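Local coordinates for carbohydrate kinase, FGGY (Rhodospirillum rubrum, PDB 3IFR), which probably phosphorylates D-xylulose at the expense of ATP, as a xylulokinase of the FGGY family of carbohydrate kinases, at residues I80-M85 with D165-L170; A97-S102 with G155-V160. All coordinates share one frame; numbering follows the deposited sequence.

Contact 1 of 2, residues I80-M85 with D165-L170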
ATOM      1  N   ILE A  80       2.511   8.399  19.970  1.00 22.08           N
ATOM      2  CA  ILE A  80       1.517   8.044  18.951  1.00 20.69           C
ATOM      3  C   ILE A  80       2.137   8.195  17.565  1.00 20.20           C
ATOM      4  O   ILE A  80       2.914   9.120  17.325  1.00 22.17           O
ATOM      5  CB  ILE A  80       0.283   8.929  19.045  1.00 17.80           C
ATOM      6  CG1 ILE A  80      -0.658   8.660  17.879  1.00 18.83           C
ATOM      7  CG2 ILE A  80       0.694  10.369  19.025  1.00 17.36           C
ATOM      8  CD1 ILE A  80      -2.053   9.062  18.161  1.00 16.40           C
ATOM      9  N   CYS A  81       1.838   7.275  16.664  1.00 16.85           N
ATOM     10  CA  CYS A  81       2.210   7.468  15.253  1.00 17.31           C
ATOM     11  C   CYS A  81       0.948   7.409  14.380  1.00 17.16           C
ATOM     12  O   CYS A  81       0.050   6.555  14.577  1.00 16.81           O
ATOM     13  CB  CYS A  81       3.268   6.452  14.794  1.00 15.44           C
ATOM     14  SG  CYS A  81       3.708   6.530  13.015  1.00 16.82           S
ATOM     15  N   VAL A  82       0.861   8.324  13.427  1.00 16.62           N
ATOM     16  CA  VAL A  82      -0.270   8.344  12.515  1.00 16.50           C
ATOM     17  C   VAL A  82       0.158   7.873  11.120  1.00 18.47           C
ATOM     18  O   VAL A  82       1.105   8.409  10.534  1.00 17.67           O
ATOM     19  CB  VAL A  82      -0.845   9.767  12.400  1.00 16.05           C
ATOM     20  CG1 VAL A  82      -2.074   9.779  11.509  1.00 15.72           C
ATOM     21  CG2 VAL A  82      -1.205  10.332  13.784  1.00 17.41           C
ATOM     22  N   THR A  83      -0.584   6.913  10.573  1.00 17.78           N
ATOM     23  CA  THR A  83      -0.405   6.461   9.205  1.00 14.70           C
ATOM     24  C   THR A  83      -1.764   6.689   8.460  1.00 19.69           C
ATOM     25  O   THR A  83      -2.777   7.074   9.077  1.00 15.67           O
ATOM     26  CB  THR A  83       0.018   4.976   9.236  1.00 19.48           C
ATOM     27  OG1 THR A  83       0.172   4.444   7.915  1.00 20.32           O
ATOM     28  CG2 THR A  83      -1.024   4.148   9.976  1.00 17.87           C
ATOM     29  N   GLY A  84      -1.764   6.487   7.141  1.00 17.41           N
ATOM     30  CA  GLY A  84      -2.966   6.561   6.346  1.00 16.75           C
ATOM     31  C   GLY A  84      -2.646   6.403   4.866  1.00 19.26           C
ATOM     32  O   GLY A  84      -1.495   6.225   4.477  1.00 17.27           O
HETATM   33  N   MSE A  85      -3.666   6.498   4.018  1.00 21.24           N
HETATM   34  CA  MSE A  85      -3.445   6.348   2.578  1.00 20.15           C
HETATM   35  C   MSE A  85      -2.591   7.501   1.992  1.00 18.97           C
HETATM   36  O   MSE A  85      -2.563   8.601   2.532  1.00 17.88           O
HETATM   37  CB  MSE A  85      -4.783   6.167   1.862  1.00 18.66           C
HETATM   38  CG  MSE A  85      -5.444   7.457   1.370  1.00 25.60           C
HETATM   39 SE   MSE A  85      -6.031   8.800   2.714  1.00 37.33          SE
HETATM   40  CE  MSE A  85      -7.815   8.098   3.244  1.00 23.28           C
ATOM     41  N   ASP A 165      -0.437  13.629   7.055  1.00 15.84           N
ATOM     42  CA  ASP A 165       0.308  14.875   7.358  1.00 17.52           C
ATOM     43  C   ASP A 165      -0.643  15.933   7.957  1.00 21.03           C
ATOM     44  O   ASP A 165      -0.316  16.683   8.893  1.00 17.85           O
ATOM     45  CB  ASP A 165       0.937  15.478   6.110  1.00 16.96           C
ATOM     46  CG  ASP A 165       1.864  14.519   5.377  1.00 18.76           C
ATOM     47  OD1 ASP A 165       2.709  13.866   6.025  1.00 18.64           O
ATOM     48  OD2 ASP A 165       1.779  14.469   4.116  1.00 18.54           O
ATOM     49  N   TYR A 166      -1.856  15.997   7.407  1.00 20.05           N
ATOM     50  CA  TYR A 166      -2.775  16.991   7.882  1.00 17.76           C
ATOM     51  C   TYR A 166      -3.175  16.738   9.351  1.00 17.49           C
ATOM     52  O   TYR A 166      -3.167  17.643  10.176  1.00 18.51           O
ATOM     53  CB  TYR A 166      -3.981  17.068   6.947  1.00 17.97           C
ATOM     54  CG  TYR A 166      -5.065  17.963   7.455  1.00 15.04           C
ATOM     55  CD1 TYR A 166      -4.834  19.319   7.602  1.00 16.14           C
ATOM     56  CD2 TYR A 166      -6.304  17.452   7.812  1.00 14.48           C
ATOM     57  CE1 TYR A 166      -5.832  20.155   8.077  1.00 19.26           C
ATOM     58  CE2 TYR A 166      -7.306  18.259   8.289  1.00 16.04           C
ATOM     59  CZ  TYR A 166      -7.077  19.619   8.399  1.00 20.38           C
ATOM     60  OH  TYR A 166      -8.050  20.471   8.860  1.00 20.13           O
ATOM     61  N   ILE A 167      -3.487  15.493   9.677  1.00 19.19           N
ATOM     62  CA  ILE A 167      -3.842  15.122  11.028  1.00 17.29           C
ATOM     63  C   ILE A 167      -2.702  15.456  11.972  1.00 20.21           C
ATOM     64  O   ILE A 167      -2.919  16.129  12.975  1.00 21.69           O
ATOM     65  CB  ILE A 167      -4.202  13.617  11.072  1.00 19.58           C
ATOM     66  CG1 ILE A 167      -5.355  13.342  10.095  1.00 18.59           C
ATOM     67  CG2 ILE A 167      -4.564  13.174  12.494  1.00 15.72           C
ATOM     68  CD1 ILE A 167      -6.682  14.043  10.500  1.00 17.33           C
ATOM     69  N   ASN A 168      -1.474  15.015  11.662  1.00 18.89           N
ATOM     70  CA  ASN A 168      -0.308  15.442  12.463  1.00 18.39           C
ATOM     71  C   ASN A 168      -0.198  16.975  12.732  1.00 19.57           C
ATOM     72  O   ASN A 168       0.118  17.421  13.856  1.00 17.66           O
ATOM     73  CB  ASN A 168       0.982  14.956  11.819  1.00 15.78           C
ATOM     74  CG  ASN A 168       1.259  13.504  12.090  1.00 19.28           C
ATOM     75  OD1 ASN A 168       0.914  12.972  13.170  1.00 16.36           O
ATOM     76  ND2 ASN A 168       1.925  12.833  11.115  1.00 17.57           N
HETATM   77  N   MSE A 169      -0.440  17.783  11.706  1.00 17.85           N
HETATM   78  CA  MSE A 169      -0.468  19.240  11.927  1.00 20.26           C
HETATM   79  C   MSE A 169      -1.502  19.604  12.989  1.00 19.93           C
HETATM   80  O   MSE A 169      -1.167  20.261  13.951  1.00 20.44           O
HETATM   81  CB  MSE A 169      -0.747  20.013  10.642  1.00 14.43           C
HETATM   82  CG  MSE A 169       0.171  19.592   9.551  1.00 17.81           C
HETATM   83 SE   MSE A 169      -0.149  20.592   7.887  1.00 36.85          SE
HETATM   84  CE  MSE A 169       1.302  19.852   6.699  1.00 16.63           C
ATOM     85  N   LEU A 170      -2.739  19.132  12.834  1.00 18.78           N
ATOM     86  CA  LEU A 170      -3.761  19.350  13.835  1.00 18.49           C
ATOM     87  C   LEU A 170      -3.346  18.889  15.251  1.00 20.50           C
ATOM     88  O   LEU A 170      -3.832  19.447  16.231  1.00 18.49           O
ATOM     89  CB  LEU A 170      -5.051  18.635  13.410  1.00 21.71           C
ATOM     90  CG  LEU A 170      -6.069  19.506  12.666  1.00 24.81           C
ATOM     91  CD1 LEU A 170      -5.374  20.535  11.834  1.00 24.30           C
ATOM     92  CD2 LEU A 170      -7.041  18.679  11.801  1.00 22.31           C
TER
HETATM   93  O   HOH W   1       2.489  10.552  13.390  1.00 18.81           O
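Two first torsions set up the meeting of Val-82 and Asn-168: in Val-82 CG2 stands anti to the carbonyl carbon and beside the backbone N, and in Asn-168 CG is placed the same way (chi1 -79°), which carries the amide from the helix flank across to the strand. There OD1 of Asn-168 lies 3.4 Å from CG2 of Val-82 and 3.7 Å from its CB, the two side chains running past one another in opposite directions. The other branch of Val-82 has an apolar neighbour, its CG1 being 4.3 Å from CG2 of Ile-167, a loose contact, for Ile-167 starts out facing the strand but then turns off it. No direct hydrogen bond joins the segments; a water does. Val-82 N donates to it over 2.8 Å, and the water in turn donates to Asn-168 OD1 at 2.9 Å, so the amide oxygen has a hydrogen-bond partner although all three touching residues are buried. The CA atoms of Val-82 and Asn-168 are the nearest pair, 7.1 Å apart, with the bridging water sitting between the strand's N-H and the amide. The two segments bury 127 Å² between them, and neighbouring elements complete the packing: Ile-14 of strand 8-14 touches both Val-82 and Ile-167, and Ile-167 also touches Trp-55 of helix 52-70. On the other face of the strand, Cys-81 and Thr-83 pack on helix 437-448. The result is a helix laid against a central strand of a mixed sheet, the layered alpha/beta core of the actin-like ATPase fold in the N-terminal FGGY domain.

Contact 2 of 2, residues A97-S102 with G155-V160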
ATOM      1  N   ALA A  97      -6.968  26.711   6.650  1.00 21.47           N
ATOM      2  CA  ALA A  97      -8.251  26.141   6.288  1.00 24.01           C
ATOM      3  C   ALA A  97      -8.159  25.298   5.009  1.00 24.63           C
ATOM      4  O   ALA A  97      -7.456  25.659   4.038  1.00 20.38           O
ATOM      5  CB  ALA A  97      -9.313  27.288   6.074  1.00 21.94           C
ATOM      6  N   VAL A  98      -8.937  24.217   4.995  1.00 20.67           N
ATOM      7  CA  VAL A  98      -9.085  23.357   3.822  1.00 22.37           C
ATOM      8  C   VAL A  98      -9.731  24.069   2.595  1.00 22.34           C
ATOM      9  O   VAL A  98     -10.823  24.594   2.665  1.00 19.58           O
ATOM     10  CB  VAL A  98      -9.875  22.073   4.218  1.00 23.53           C
ATOM     11  CG1 VAL A  98     -10.144  21.154   3.003  1.00 23.00           C
ATOM     12  CG2 VAL A  98      -9.130  21.350   5.271  1.00 19.64           C
ATOM     13  N   LEU A  99      -9.048  24.071   1.460  1.00 22.31           N
ATOM     14  CA  LEU A  99      -9.594  24.739   0.275  1.00 18.64           C
ATOM     15  C   LEU A  99     -10.700  23.938  -0.427  1.00 20.89           C
ATOM     16  O   LEU A  99     -11.718  24.484  -0.807  1.00 22.30           O
ATOM     17  CB  LEU A  99      -8.462  25.115  -0.679  1.00 18.22           C
ATOM     18  CG  LEU A  99      -7.589  26.245  -0.102  1.00 20.01           C
ATOM     19  CD1 LEU A  99      -6.178  26.276  -0.656  1.00 20.48           C
ATOM     20  CD2 LEU A  99      -8.232  27.600  -0.247  1.00 17.13           C
ATOM     21  N   ARG A 100     -10.536  22.636  -0.571  1.00 20.89           N
ATOM     22  CA  ARG A 100     -11.518  21.849  -1.305  1.00 19.59           C
ATOM     23  C   ARG A 100     -11.352  20.447  -0.782  1.00 21.34           C
ATOM     24  O   ARG A 100     -10.420  20.171  -0.049  1.00 20.27           O
ATOM     25  CB  ARG A 100     -11.183  21.838  -2.797  1.00 19.64           C
ATOM     26  CG  ARG A 100      -9.914  21.021  -3.078  1.00 20.23           C
ATOM     27  CD  ARG A 100      -9.514  20.911  -4.564  1.00 19.72           C
ATOM     28  NE  ARG A 100     -10.626  20.703  -5.483  1.00 20.62           N
ATOM     29  CZ  ARG A 100     -11.390  19.613  -5.554  1.00 22.15           C
ATOM     30  NH1 ARG A 100     -12.347  19.546  -6.476  1.00 22.71           N
ATOM     31  NH2 ARG A 100     -11.216  18.586  -4.727  1.00 22.61           N
ATOM     32  N   PRO A 101     -12.258  19.550  -1.153  1.00 22.11           N
ATOM     33  CA  PRO A 101     -12.143  18.186  -0.631  1.00 20.01           C
ATOM     34  C   PRO A 101     -10.815  17.562  -1.058  1.00 23.17           C
ATOM     35  O   PRO A 101     -10.260  17.944  -2.099  1.00 21.63           O
ATOM     36  CB  PRO A 101     -13.325  17.465  -1.277  1.00 19.71           C
ATOM     37  CG  PRO A 101     -14.329  18.596  -1.570  1.00 21.77           C
ATOM     38  CD  PRO A 101     -13.497  19.779  -1.923  1.00 20.46           C
ATOM     39  N   SER A 102     -10.296  16.656  -0.229  1.00 20.59           N
ATOM     40  CA  SER A 102      -9.086  15.919  -0.541  1.00 21.35           C
ATOM     41  C   SER A 102      -9.299  15.039  -1.761  1.00 20.56           C
ATOM     42  O   SER A 102     -10.309  14.332  -1.857  1.00 20.81           O
ATOM     43  CB  SER A 102      -8.688  15.041   0.641  1.00 20.06           C
ATOM     44  OG  SER A 102      -7.769  14.032   0.258  1.00 18.82           O
ATOM     45  N   GLY A 155      -4.620  29.489  -6.610  1.00 20.40           N
ATOM     46  CA  GLY A 155      -3.911  30.706  -6.237  1.00 22.18           C
ATOM     47  C   GLY A 155      -3.898  30.905  -4.724  1.00 19.72           C
ATOM     48  O   GLY A 155      -3.039  31.599  -4.170  1.00 17.17           O
ATOM     49  N   ALA A 156      -4.862  30.290  -4.047  1.00 17.76           N
ATOM     50  CA  ALA A 156      -4.913  30.404  -2.589  1.00 19.28           C
ATOM     51  C   ALA A 156      -4.049  29.397  -1.813  1.00 22.04           C
ATOM     52  O   ALA A 156      -4.090  29.410  -0.597  1.00 22.36           O
ATOM     53  CB  ALA A 156      -6.322  30.284  -2.118  1.00 19.75           C
ATOM     54  N   ILE A 157      -3.301  28.524  -2.501  1.00 21.41           N
ATOM     55  CA  ILE A 157      -2.584  27.430  -1.842  1.00 20.99           C
ATOM     56  C   ILE A 157      -1.340  27.899  -1.115  1.00 22.54           C
ATOM     57  O   ILE A 157      -0.374  28.365  -1.729  1.00 21.67           O
ATOM     58  CB  ILE A 157      -2.132  26.316  -2.821  1.00 23.71           C
ATOM     59  CG1 ILE A 157      -3.329  25.618  -3.494  1.00 23.17           C
ATOM     60  CG2 ILE A 157      -1.315  25.267  -2.091  1.00 21.30           C
ATOM     61  CD1 ILE A 157      -2.945  24.771  -4.645  1.00 17.02           C
ATOM     62  N   ALA A 158      -1.375  27.735   0.204  1.00 25.20           N
ATOM     63  CA  ALA A 158      -0.258  28.024   1.104  1.00 21.85           C
ATOM     64  C   ALA A 158       0.438  26.733   1.531  1.00 20.84           C
ATOM     65  O   ALA A 158       1.653  26.710   1.771  1.00 22.66           O
ATOM     66  CB  ALA A 158      -0.773  28.768   2.327  1.00 20.95           C
ATOM     67  N   THR A 159      -0.336  25.654   1.644  1.00 22.45           N
ATOM     68  CA  THR A 159       0.204  24.341   2.027  1.00 20.11           C
ATOM     69  C   THR A 159      -0.487  23.214   1.262  1.00 21.66           C
ATOM     70  O   THR A 159      -1.740  23.132   1.175  1.00 19.55           O
ATOM     71  CB  THR A 159       0.026  24.112   3.543  1.00 20.94           C
ATOM     72  OG1 THR A 159       0.714  25.136   4.284  1.00 20.81           O
ATOM     73  CG2 THR A 159       0.514  22.741   3.970  1.00 19.08           C
ATOM     74  N   VAL A 160       0.333  22.338   0.705  1.00 20.51           N
ATOM     75  CA  VAL A 160      -0.161  21.107   0.128  1.00 19.67           C
ATOM     76  C   VAL A 160       0.495  19.967   0.904  1.00 21.75           C
ATOM     77  O   VAL A 160       1.712  20.012   1.183  1.00 18.36           O
ATOM     78  CB  VAL A 160       0.154  21.003  -1.380  1.00 22.50           C
ATOM     79  CG1 VAL A 160       1.680  21.181  -1.644  1.00 24.09           C
ATOM     80  CG2 VAL A 160      -0.327  19.679  -1.921  1.00 19.68           C
TER
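Leu-99 and Ile-157 are the closest backbone positions, their CA atoms 7.8 Å apart, and no hydrogen bond crosses between the segments, so the join is made by the side chain of Leu-99, which reaches over from an irregular loop. Segment 155-160 carries a classic beta bulge, Ala-158 and Thr-159 together standing opposite Leu-92 in the small antiparallel sheet of strands 90-92 and 159-161. A backbone hydrogen bond between Leu-99 and Leu-91 sets the loop next to the sheet. From there the leucine points toward residues 155-160, with CG anti to the carbonyl carbon (chi1 -70°), and its forked end divides between two neighbours. CD2 meets the methyl of Ala-156 obliquely, 3.8 Å from CB. CD1 lies over the chain where Ala-156 passes into Ile-157, 3.8 Å from Ala-156 O. The same CD1 also packs on the isoleucine side chain, 4.1 Å from Ile-157 CG1. Contacts of this length are van der Waals packing, and the 113 Å² buried is modest; Leu-99 and Ala-156 remain partly exposed while Ile-157 is buried. Farther along the loop, Arg-100 turns to other partners, forming salt bridges through NE with Glu-150 and through NH2 with Glu-49. The same NH2 also turns to the neighbouring residue of its own loop and donates to Pro-101 O over 2.9 Å, a bent bond with an N-H...O angle of 136°, the nitrogen standing 29° from the carbonyl plane.

Overall arrangement
Contacts 1 and 2 lie with their centres about 17 Å apart on the same side of the chain's centre, all four segments belonging to the N-terminal FGGY domain. Along the chain the order is 80-85, 97-102, 155-160, 165-170, so the pair of contact 2 falls between the two segments of contact 1. Strand 159-161 leads straight into helix 163-172, tying the second halves together. They also touch: Tyr-166 OH is 3.8 Å from Val-98 CG2, and Met-169 CE is 4.1 Å from Thr-159 CG2. Helix 163-172 thus lies between the large mixed sheet, buried in contact 1, and the two-stranded sheet beside the partly buried contact 2, linking core to periphery.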